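Local atomic coordinates of PmbA-related protein (Thermotoga maritima, PDB entry 1VL4), a protein that is of unproven function but belongs to the PmbA/TldD family and may be a metallopeptidase. Residues E90-S93 / N94-V97; K268-G272 / E273-N277; Y392-N396 / G397-H401; V426-Q430 / H431-P435. All coordinates share one frame; numbering follows the deposited sequence.

Contact 1: E90-S93 / N94-V97; sequences EALS and NLQV
Asn94 N is held by two carbonyls of the last turn of the helix. It gives an N-H bond to Glu90 O at 3.2 Å and a weak, strongly bent one to Ala91 O at 3.1 Å (121° at the hydrogen). The sharing marks the passage from alpha to 3-10 geometry at the C-terminal end of helix 84-93. The next bond, Leu95 N to Leu92 O at 2.9 Å, already spans three residues. Gln96 then turns its side chain back. Its CG sits between the backbone N and the carbonyl carbon (chi1 68°), and NE2 reaches Ser93 O at 2.9 Å. That oxygen lies close to the amide plane of Gln96. Leu92 and Leu95 cross at a slant, CD1 to CD1 4.0 Å, and both lie on strand 51-69. Asn94 ND2 bonds Thr75 O and also Asp57 of the second subunit, so the helix end takes part in the dimer interface. Asn94 OD1 is buried with no partner in the model. The carbonyls of Glu90, Leu92 and Ser93 thus each receive an N-H, one of them from a side chain, so the helix end keeps these acceptors satisfied as the chain leaves it.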
loop_
_atom_site.group_PDB
_atom_site.type_symbol
_atom_site.label_atom_id
_atom_site.label_comp_id
_atom_site.label_asym_id
_atom_site.label_seq_id
_atom_site.Cartn_x
_atom_site.Cartn_y
_atom_site.Cartn_z
ATOM N N GLU A 90 19.239 6.075 21.079
ATOM C CA GLU A 90 19.006 5.860 19.654
ATOM C C GLU A 90 18.435 7.117 19.011
ATOM O O GLU A 90 18.904 7.568 17.968
ATOM C CB GLU A 90 18.069 4.669 19.475
ATOM C CG GLU A 90 17.901 4.195 18.054
ATOM C CD GLU A 90 19.136 3.516 17.445
ATOM O OE1 GLU A 90 20.182 3.313 18.094
ATOM O OE2 GLU A 90 19.051 3.226 16.255
ATOM N N ALA A 91 17.448 7.732 19.652
ATOM C CA ALA A 91 16.812 8.965 19.112
ATOM C C ALA A 91 17.838 10.089 19.093
ATOM O O ALA A 91 17.900 10.868 18.141
ATOM C CB ALA A 91 15.626 9.376 19.943
ATOM N N LEU A 92 18.638 10.172 20.148
ATOM C CA LEU A 92 19.644 11.217 20.258
ATOM C C LEU A 92 20.649 11.067 19.102
ATOM O O LEU A 92 21.022 12.032 18.400
ATOM C CB LEU A 92 20.348 11.076 21.612
ATOM C CG LEU A 92 21.048 12.319 22.154
ATOM C CD1 LEU A 92 20.039 13.366 22.544
ATOM C CD2 LEU A 92 21.970 11.945 23.349
ATOM N N SER A 93 21.059 9.826 18.852
ATOM C CA SER A 93 22.012 9.608 17.808
ATOM C C SER A 93 21.464 10.030 16.434
ATOM O O SER A 93 22.213 10.489 15.593
ATOM C CB SER A 93 22.560 8.165 17.833
ATOM O OG SER A 93 23.135 7.861 16.588
ATOM N N ASN A 94 20.175 9.913 16.201
ATOM C CA ASN A 94 19.593 10.365 14.960
ATOM C C ASN A 94 19.474 11.881 14.776
ATOM O O ASN A 94 19.026 12.344 13.715
ATOM C CB ASN A 94 18.234 9.710 14.746
ATOM C CG ASN A 94 18.342 8.170 14.542
ATOM O OD1 ASN A 94 19.386 7.650 14.181
ATOM N ND2 ASN A 94 17.242 7.478 14.773
ATOM N N LEU A 95 19.824 12.655 15.800
ATOM C CA LEU A 95 19.867 14.121 15.644
ATOM C C LEU A 95 20.809 14.550 14.526
ATOM O O LEU A 95 20.538 15.510 13.854
ATOM C CB LEU A 95 20.310 14.821 16.926
ATOM C CG LEU A 95 19.202 15.036 17.955
ATOM C CD1 LEU A 95 19.854 15.616 19.222
ATOM C CD2 LEU A 95 18.079 15.930 17.469
ATOM N N GLN A 96 21.890 13.825 14.328
ATOM C CA GLN A 96 22.840 14.118 13.246
ATOM C C GLN A 96 22.359 13.840 11.800
ATOM O O GLN A 96 23.059 14.153 10.840
ATOM C CB GLN A 96 24.118 13.322 13.502
ATOM C CG GLN A 96 23.884 11.849 13.337
ATOM C CD GLN A 96 25.051 11.016 13.681
ATOM O OE1 GLN A 96 26.026 10.970 12.938
ATOM N NE2 GLN A 96 24.959 10.304 14.793
ATOM N N VAL A 97 21.203 13.217 11.626
ATOM C CA VAL A 97 20.720 12.842 10.278
ATOM C C VAL A 97 20.205 14.131 9.585
ATOM O O VAL A 97 19.022 14.269 9.230
ATOM C CB VAL A 97 19.652 11.689 10.387
ATOM C CG1 VAL A 97 19.195 11.221 9.023
ATOM C CG2 VAL A 97 20.240 10.508 11.165
#

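Contact 2: K268-G272 / E273-N277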
loop_
_atom_site.group_PDB
_atom_site.type_symbol
_atom_site.label_atom_id
_atom_site.label_comp_id
_atom_site.label_asym_id
_atom_site.label_seq_id
_atom_site.Cartn_x
_atom_site.Cartn_y
_atom_site.Cartn_z
ATOM N N LYS A 268 -1.757 28.144 -4.692
ATOM C CA LYS A 268 -0.773 29.156 -4.281
ATOM C C LYS A 268 -1.192 30.532 -4.794
ATOM O O LYS A 268 -1.579 30.677 -5.959
ATOM C CB LYS A 268 0.618 28.807 -4.791
ATOM C CG LYS A 268 1.725 29.623 -4.139
ATOM C CD LYS A 268 3.084 29.450 -4.833
ATOM C CE LYS A 268 4.221 29.327 -3.806
ATOM N NZ LYS A 268 4.114 30.329 -2.697
ATOM N N GLY A 269 -1.139 31.532 -3.911
ATOM C CA GLY A 269 -1.509 32.908 -4.269
ATOM C C GLY A 269 -3.004 33.242 -4.338
ATOM O O GLY A 269 -3.387 34.386 -4.680
ATOM N N LYS A 270 -3.844 32.274 -3.955
ATOM C CA LYS A 270 -5.277 32.404 -4.100
ATOM C C LYS A 270 -5.998 32.698 -2.786
ATOM O O LYS A 270 -7.214 32.749 -2.752
ATOM C CB LYS A 270 -5.847 31.135 -4.722
ATOM C CG LYS A 270 -5.201 30.707 -6.023
ATOM C CD LYS A 270 -6.082 30.951 -7.237
ATOM C CE LYS A 270 -5.702 30.044 -8.400
ATOM N NZ LYS A 270 -5.967 28.626 -8.037
ATOM N N LEU A 271 -5.280 32.914 -1.696
ATOM C CA LEU A 271 -5.974 33.211 -0.463
ATOM C C LEU A 271 -6.807 34.443 -0.754
ATOM O O LEU A 271 -6.354 35.382 -1.405
ATOM C CB LEU A 271 -5.018 33.436 0.720
ATOM C CG LEU A 271 -4.357 32.190 1.324
ATOM C CD1 LEU A 271 -3.222 32.589 2.276
ATOM C CD2 LEU A 271 -5.370 31.307 2.057
ATOM N N GLY A 272 -8.055 34.427 -0.325
ATOM C CA GLY A 272 -8.894 35.582 -0.458
ATOM C C GLY A 272 -9.600 35.679 -1.793
ATOM O O GLY A 272 -10.422 36.548 -1.966
ATOM N N GLU A 273 -9.334 34.765 -2.712
ATOM C CA GLU A 273 -9.942 34.836 -4.046
ATOM C C GLU A 273 -11.147 33.900 -4.134
ATOM O O GLU A 273 -11.277 32.972 -3.324
ATOM C CB GLU A 273 -8.919 34.431 -5.096
ATOM C CG GLU A 273 -7.668 35.309 -5.078
ATOM C CD GLU A 273 -6.735 35.023 -6.228
ATOM O OE1 GLU A 273 -6.922 33.991 -6.926
ATOM O OE2 GLU A 273 -5.799 35.833 -6.428
ATOM N N GLN A 274 -12.004 34.124 -5.135
ATOM C CA GLN A 274 -13.143 33.230 -5.394
ATOM C C GLN A 274 -12.766 31.993 -6.176
ATOM O O GLN A 274 -12.845 31.952 -7.408
ATOM C CB GLN A 274 -14.262 33.959 -6.128
ATOM C CG GLN A 274 -15.072 34.812 -5.217
ATOM C CD GLN A 274 -16.421 34.248 -4.988
ATOM O OE1 GLN A 274 -16.572 33.086 -4.605
ATOM N NE2 GLN A 274 -17.439 35.059 -5.250
ATOM N N VAL A 275 -12.364 30.981 -5.440
ATOM C CA VAL A 275 -11.952 29.732 -6.023
ATOM C C VAL A 275 -13.150 28.869 -6.407
ATOM O O VAL A 275 -13.125 28.107 -7.382
ATOM C CB VAL A 275 -11.024 29.011 -5.043
ATOM C CG1 VAL A 275 -10.910 27.533 -5.355
ATOM C CG2 VAL A 275 -9.678 29.683 -5.085
ATOM N N GLY A 276 -14.199 28.960 -5.603
ATOM C CA GLY A 276 -15.406 28.235 -5.904
ATOM C C GLY A 276 -16.590 29.129 -6.154
ATOM O O GLY A 276 -16.553 30.351 -5.957
ATOM N N ASN A 277 -17.665 28.486 -6.570
ATOM C CA ASN A 277 -18.965 29.146 -6.672
ATOM C C ASN A 277 -19.396 29.664 -5.289
ATOM O O ASN A 277 -19.065 29.063 -4.286
ATOM C CB ASN A 277 -19.983 28.152 -7.195
ATOM C CG ASN A 277 -21.238 28.810 -7.630
ATOM O OD1 ASN A 277 -22.086 29.139 -6.808
ATOM N ND2 ASN A 277 -21.363 29.027 -8.913
#
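The side chains of Lys270 and Glu273 cross at about a right angle, from the first and last positions of a type II beta turn. Glu273 N closes the turn on Lys270 O at 2.9 Å. The carboxylate of Glu273 folds back over the start of the turn. Its CG stands beside the backbone N (chi1 -59°) and the chain runs on extended, which brings OE1 to 3.6 Å from Lys270 CA. OE1 meets the lysine along its aliphatic part, 3.2 Å from Lys270 CD. The charged ends do not meet: Lys270 NZ is 5.6 Å from Glu273 OE1. The lysine chain bends at chi2 (-107°) and again at its end, and NZ bonds Pro266 O instead. The other carboxylate oxygen, Glu273 OE2, lies 3.3 Å from Gly269 O. Both are acceptors, so this is proximity and not a bond. Val275 points back to the turn and sets CG2 against Lys270 CB at 4.1 Å. Lys270 and Val275 both also touch Leu413 of helix 412-417. Gly272 has a positive phi, and a side chain there would collide with the preceding carbonyl oxygen, as suits the third position of this turn. The backbone of Gly272 and Glu273 is bonded to Leu315 of strand 314-315. The chemistry is that of a turn fixed by its backbone: the glutamate oxygen rests on the lysine's methylene carbons while the ammonium group turns to Pro266 O, and any attraction between the charges is probably modest at this exposed site.

Contact 3: Y392-N396 / G397-H401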
loop_
_atom_site.group_PDB
_atom_site.type_symbol
_atom_site.label_atom_id
_atom_site.label_comp_id
_atom_site.label_asym_id
_atom_site.label_seq_id
_atom_site.Cartn_x
_atom_site.Cartn_y
_atom_site.Cartn_z
ATOM N N TYR A 392 -26.361 7.895 -14.636
ATOM C CA TYR A 392 -27.676 7.778 -15.248
ATOM C C TYR A 392 -27.891 8.977 -16.172
ATOM O O TYR A 392 -27.275 10.028 -15.965
ATOM C CB TYR A 392 -28.750 7.800 -14.138
ATOM C CG TYR A 392 -28.579 6.669 -13.159
ATOM C CD1 TYR A 392 -27.640 6.761 -12.144
ATOM C CD2 TYR A 392 -29.291 5.467 -13.295
ATOM C CE1 TYR A 392 -27.421 5.706 -11.275
ATOM C CE2 TYR A 392 -29.084 4.393 -12.393
ATOM C CZ TYR A 392 -28.148 4.528 -11.392
ATOM O OH TYR A 392 -27.892 3.518 -10.469
ATOM N N TRP A 393 -28.794 8.815 -17.137
ATOM C CA TRP A 393 -29.305 9.893 -17.977
ATOM C C TRP A 393 -30.645 10.353 -17.372
ATOM O O TRP A 393 -31.469 9.528 -16.957
ATOM C CB TRP A 393 -29.511 9.425 -19.427
ATOM C CG TRP A 393 -30.044 10.522 -20.287
ATOM C CD1 TRP A 393 -31.301 10.623 -20.818
ATOM C CD2 TRP A 393 -29.349 11.717 -20.672
ATOM N NE1 TRP A 393 -31.419 11.799 -21.522
ATOM C CE2 TRP A 393 -30.241 12.498 -21.420
ATOM C CE3 TRP A 393 -28.067 12.210 -20.432
ATOM C CZ2 TRP A 393 -29.874 13.727 -21.964
ATOM C CZ3 TRP A 393 -27.715 13.434 -20.968
ATOM C CH2 TRP A 393 -28.602 14.171 -21.715
ATOM N N VAL A 394 -30.841 11.667 -17.311
ATOM C CA VAL A 394 -32.052 12.252 -16.792
ATOM C C VAL A 394 -32.696 13.029 -17.921
ATOM O O VAL A 394 -32.036 13.773 -18.614
ATOM C CB VAL A 394 -31.719 13.220 -15.634
ATOM C CG1 VAL A 394 -32.963 13.956 -15.126
ATOM C CG2 VAL A 394 -31.033 12.473 -14.511
ATOM N N GLU A 395 -33.976 12.816 -18.130
ATOM C CA GLU A 395 -34.782 13.727 -18.952
ATOM C C GLU A 395 -36.085 14.047 -18.234
ATOM O O GLU A 395 -36.671 13.208 -17.554
ATOM C CB GLU A 395 -35.035 13.203 -20.369
ATOM C CG GLU A 395 -34.806 11.731 -20.548
ATOM C CD GLU A 395 -34.963 11.279 -21.996
ATOM O OE1 GLU A 395 -34.836 12.130 -22.915
ATOM O OE2 GLU A 395 -35.212 10.060 -22.202
ATOM N N ASN A 396 -36.512 15.285 -18.393
ATOM C CA ASN A 396 -37.684 15.811 -17.719
ATOM C C ASN A 396 -37.672 15.614 -16.235
ATOM O O ASN A 396 -38.715 15.357 -15.661
ATOM C CB ASN A 396 -38.948 15.197 -18.319
ATOM C CG ASN A 396 -39.132 15.596 -19.739
ATOM O OD1 ASN A 396 -39.173 16.801 -20.049
ATOM N ND2 ASN A 396 -39.182 14.599 -20.644
ATOM N N GLY A 397 -36.499 15.734 -15.609
ATOM C CA GLY A 397 -36.386 15.672 -14.158
ATOM C C GLY A 397 -36.463 14.288 -13.528
ATOM O O GLY A 397 -36.569 14.152 -12.286
ATOM N N GLU A 398 -36.328 13.265 -14.357
ATOM C CA GLU A 398 -36.436 11.866 -13.940
ATOM C C GLU A 398 -35.322 11.030 -14.544
ATOM O O GLU A 398 -35.001 11.179 -15.725
ATOM C CB GLU A 398 -37.787 11.302 -14.429
ATOM C CG GLU A 398 -38.977 11.850 -13.612
ATOM C CD GLU A 398 -40.324 11.490 -14.197
ATOM O OE1 GLU A 398 -40.428 10.443 -14.892
ATOM O OE2 GLU A 398 -41.287 12.267 -13.964
ATOM N N ILE A 399 -34.780 10.100 -13.771
ATOM C CA ILE A 399 -33.767 9.183 -14.302
ATOM C C ILE A 399 -34.432 8.357 -15.401
ATOM O O ILE A 399 -35.507 7.790 -15.202
ATOM C CB ILE A 399 -33.141 8.299 -13.185
ATOM C CG1 ILE A 399 -32.280 9.170 -12.245
ATOM C CG2 ILE A 399 -32.324 7.160 -13.763
ATOM C CD1 ILE A 399 -32.075 8.557 -10.919
ATOM N N ALA A 400 -33.833 8.362 -16.582
ATOM C CA ALA A 400 -34.355 7.593 -17.675
ATOM C C ALA A 400 -33.673 6.223 -17.732
ATOM O O ALA A 400 -34.347 5.208 -17.865
ATOM C CB ALA A 400 -34.166 8.333 -18.991
ATOM N N HIS A 401 -32.350 6.199 -17.656
ATOM C CA HIS A 401 -31.597 4.943 -17.814
ATOM C C HIS A 401 -30.155 5.103 -17.377
ATOM O O HIS A 401 -29.624 6.202 -17.410
ATOM C CB HIS A 401 -31.640 4.421 -19.254
ATOM C CG HIS A 401 -31.106 5.376 -20.286
ATOM N ND1 HIS A 401 -29.756 5.563 -20.510
ATOM C CD2 HIS A 401 -31.749 6.166 -21.180
ATOM C CE1 HIS A 401 -29.591 6.440 -21.483
ATOM N NE2 HIS A 401 -30.786 6.819 -21.909
#
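Trp393 and His401 run alongside each other, where a classic beta bulge sets Ala400 and His401 both opposite Trp393. Trp393 N bonds His401 O at 2.8 Å, nearly straight. Trp393 O takes Ala400 N at 2.7 Å. Trp393 CB sits over one face of the imidazole, 3.9 Å from the ring centroid, in a CH-pi contact. The ring planes are 27° apart, but the imidazole is displaced from the indole and little of either faces the other. His401 CG stands between its backbone N and carbonyl carbon (chi1 58°), which carries the imidazole back over Trp393 CB. An alanine in place of His401 is likely to strip the cover from Trp393 CB and leave the indole freer to shift.

Val394 and Ile399 lie on the other face of the hairpin, Val394 CG2 meeting Ile399 CG1 at 4.2 Å. Ile399 also crosses Tyr392 at a slant, and more closely, Tyr392 CD2 to Ile399 CG2 3.5 Å. Toward the turn the side chains of Glu395, Asn396 and Glu398 are exposed, and the backbone bonds are longer, Glu398 N to Glu395 O at 3.2 Å. Asn396 and Gly397 take the two central positions of the type I' turn from Glu395 to Glu398, both with positive phi.

The hairpin of strands 384-395 and 398-404 is held along its first strand by strand 365-372. Val394 packs on Val367 there and on Leu359 and Met362 of helix 355-362. Tyr392 OH bonds Ser223, and the Trp393 ring meets Tyr235 of strand 233-239 at a steep angle.

Contact 4: V426-Q430 / H431-P435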
loop_
_atom_site.group_PDB
_atom_site.type_symbol
_atom_site.label_atom_id
_atom_site.label_comp_id
_atom_site.label_asym_id
_atom_site.label_seq_id
_atom_site.Cartn_x
_atom_site.Cartn_y
_atom_site.Cartn_z
ATOM N N VAL A 426 -26.518 14.825 2.999
ATOM C CA VAL A 426 -25.148 14.704 3.479
ATOM C C VAL A 426 -24.816 13.257 3.848
ATOM O O VAL A 426 -25.617 12.567 4.477
ATOM C CB VAL A 426 -24.951 15.597 4.710
ATOM C CG1 VAL A 426 -23.551 15.353 5.332
ATOM C CG2 VAL A 426 -25.148 17.052 4.317
ATOM N N LYS A 427 -23.671 12.780 3.366
ATOM C CA LYS A 427 -23.169 11.466 3.669
ATOM C C LYS A 427 -21.724 11.625 4.167
ATOM O O LYS A 427 -20.978 12.499 3.728
ATOM C CB LYS A 427 -23.216 10.540 2.445
ATOM C CG LYS A 427 -22.761 9.110 2.718
ATOM C CD LYS A 427 -23.180 8.137 1.671
ATOM C CE LYS A 427 -22.487 6.772 1.812
ATOM N NZ LYS A 427 -22.858 5.987 3.014
ATOM N N VAL A 428 -21.333 10.743 5.075
ATOM C CA VAL A 428 -19.999 10.791 5.678
ATOM C C VAL A 428 -19.104 9.668 5.118
ATOM O O VAL A 428 -19.546 8.513 4.933
ATOM C CB VAL A 428 -20.146 10.663 7.226
ATOM C CG1 VAL A 428 -18.756 10.536 7.901
ATOM C CG2 VAL A 428 -20.824 11.780 7.765
ATOM N N SER A 429 -17.839 9.985 4.828
ATOM C CA SER A 429 -16.880 8.987 4.463
ATOM C C SER A 429 -15.758 9.056 5.514
ATOM O O SER A 429 -15.971 9.547 6.623
ATOM C CB SER A 429 -16.326 9.250 3.045
ATOM O OG SER A 429 -15.627 8.137 2.568
ATOM N N GLN A 430 -14.562 8.632 5.141
ATOM C CA GLN A 430 -13.453 8.515 6.073
ATOM C C GLN A 430 -12.910 9.834 6.525
ATOM O O GLN A 430 -12.685 10.036 7.725
ATOM C CB GLN A 430 -12.317 7.685 5.457
ATOM C CG GLN A 430 -12.731 6.230 5.276
ATOM C CD GLN A 430 -11.534 5.296 5.171
ATOM O OE1 GLN A 430 -10.374 5.736 5.147
ATOM N NE2 GLN A 430 -11.809 4.003 5.141
ATOM N N HIS A 431 -12.666 10.718 5.562
ATOM C CA HIS A 431 -12.104 12.025 5.838
ATOM C C HIS A 431 -12.894 13.162 5.170
ATOM O O HIS A 431 -12.529 14.317 5.274
ATOM C CB HIS A 431 -10.645 12.043 5.364
ATOM C CG HIS A 431 -9.878 10.803 5.733
ATOM N ND1 HIS A 431 -9.379 10.582 7.005
ATOM C CD2 HIS A 431 -9.572 9.693 5.010
ATOM C CE1 HIS A 431 -8.777 9.403 7.040
ATOM N NE2 HIS A 431 -8.885 8.838 5.845
ATOM N N THR A 432 -13.944 12.811 4.445
ATOM C CA THR A 432 -14.775 13.759 3.723
ATOM C C THR A 432 -16.237 13.508 4.079
ATOM O O THR A 432 -16.643 12.409 4.491
ATOM C CB THR A 432 -14.564 13.672 2.198
ATOM O OG1 THR A 432 -14.788 12.343 1.743
ATOM C CG2 THR A 432 -13.160 14.076 1.791
ATOM N N ILE A 433 -17.025 14.575 3.981
ATOM C CA ILE A 433 -18.452 14.579 4.231
ATOM C C ILE A 433 -19.098 15.503 3.238
ATOM O O ILE A 433 -18.606 16.617 3.038
ATOM C CB ILE A 433 -18.720 15.160 5.595
ATOM C CG1 ILE A 433 -17.981 14.323 6.675
ATOM C CG2 ILE A 433 -20.226 15.324 5.831
ATOM C CD1 ILE A 433 -18.250 14.852 8.068
ATOM N N ALA A 434 -20.186 15.069 2.618
ATOM C CA ALA A 434 -20.758 15.854 1.532
ATOM C C ALA A 434 -22.140 15.432 1.165
ATOM O O ALA A 434 -22.465 14.268 1.286
ATOM C CB ALA A 434 -19.867 15.786 0.266
ATOM N N PRO A 435 -22.923 16.392 0.631
ATOM C CA PRO A 435 -24.177 16.103 -0.063
ATOM C C PRO A 435 -23.947 15.948 -1.553
ATOM O O PRO A 435 -22.822 15.993 -2.015
ATOM C CB PRO A 435 -24.997 17.347 0.231
ATOM C CG PRO A 435 -23.974 18.438 0.155
ATOM C CD PRO A 435 -22.675 17.842 0.668
#
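Strands 427-428 and 432-434 form a short antiparallel beta hairpin, with Lys427 and Ala434 a hydrogen-bonded pair and Val428 and Ile433 a non-hydrogen-bonded one. Lys427 N to Ala434 O measures 2.8 Å, and Ser429 N to Thr432 O closes the loop end at 2.7 Å. On one face Ile433 lies between two valines. Its CG1 runs beside Val428 CG2 at 4.0 Å. Its CG2, anti to the backbone N, points to Val426 CG1, and at 3.4 Å that carbon pair is tight. Val426 CG2 also meets Pro435 CB. Lys427 takes the other face and leads away from the hairpin. Its NZ bonds Tyr199 O and makes cation-pi contacts with Tyr199 and Trp198. Thr432 OG1 bonds Leu245 O of helix 241-247. Strand 345-348 runs parallel to strand 432-434 on the side away from strand 427-428.

At the loop, Gln430 and His431 run the same way, amide and imidazole planes 75° apart. Gln430 CB lies over one imidazole face, offset toward its rim, in a CH-pi contact. A glycine in place of His431 would probably leave Gln430 without its ring neighbour and make the loop freer to turn. His431 CD2 is nearest, 3.4 Å from Gln430 CB.

In the fold
The four contacts are local and do not touch one another. Contact 1 stands apart, in the N-terminal family domain and at the subunit interface. Its centre is about 63 Å from that of contact 3, on the opposite side of the chain's centre. Contacts 2, 3 and 4 share the C-terminal family domain. Contact 4 is the most central, its centre about 8 Å from that of the chain; it lies about 23 Å from contact 2 and 25 Å from contact 3, centre to centre. Contact 4 belongs to the mixed sheet whose far edge, strand 314-315, holds the turn of contact 2. Contact 3 belongs to another mixed sheet.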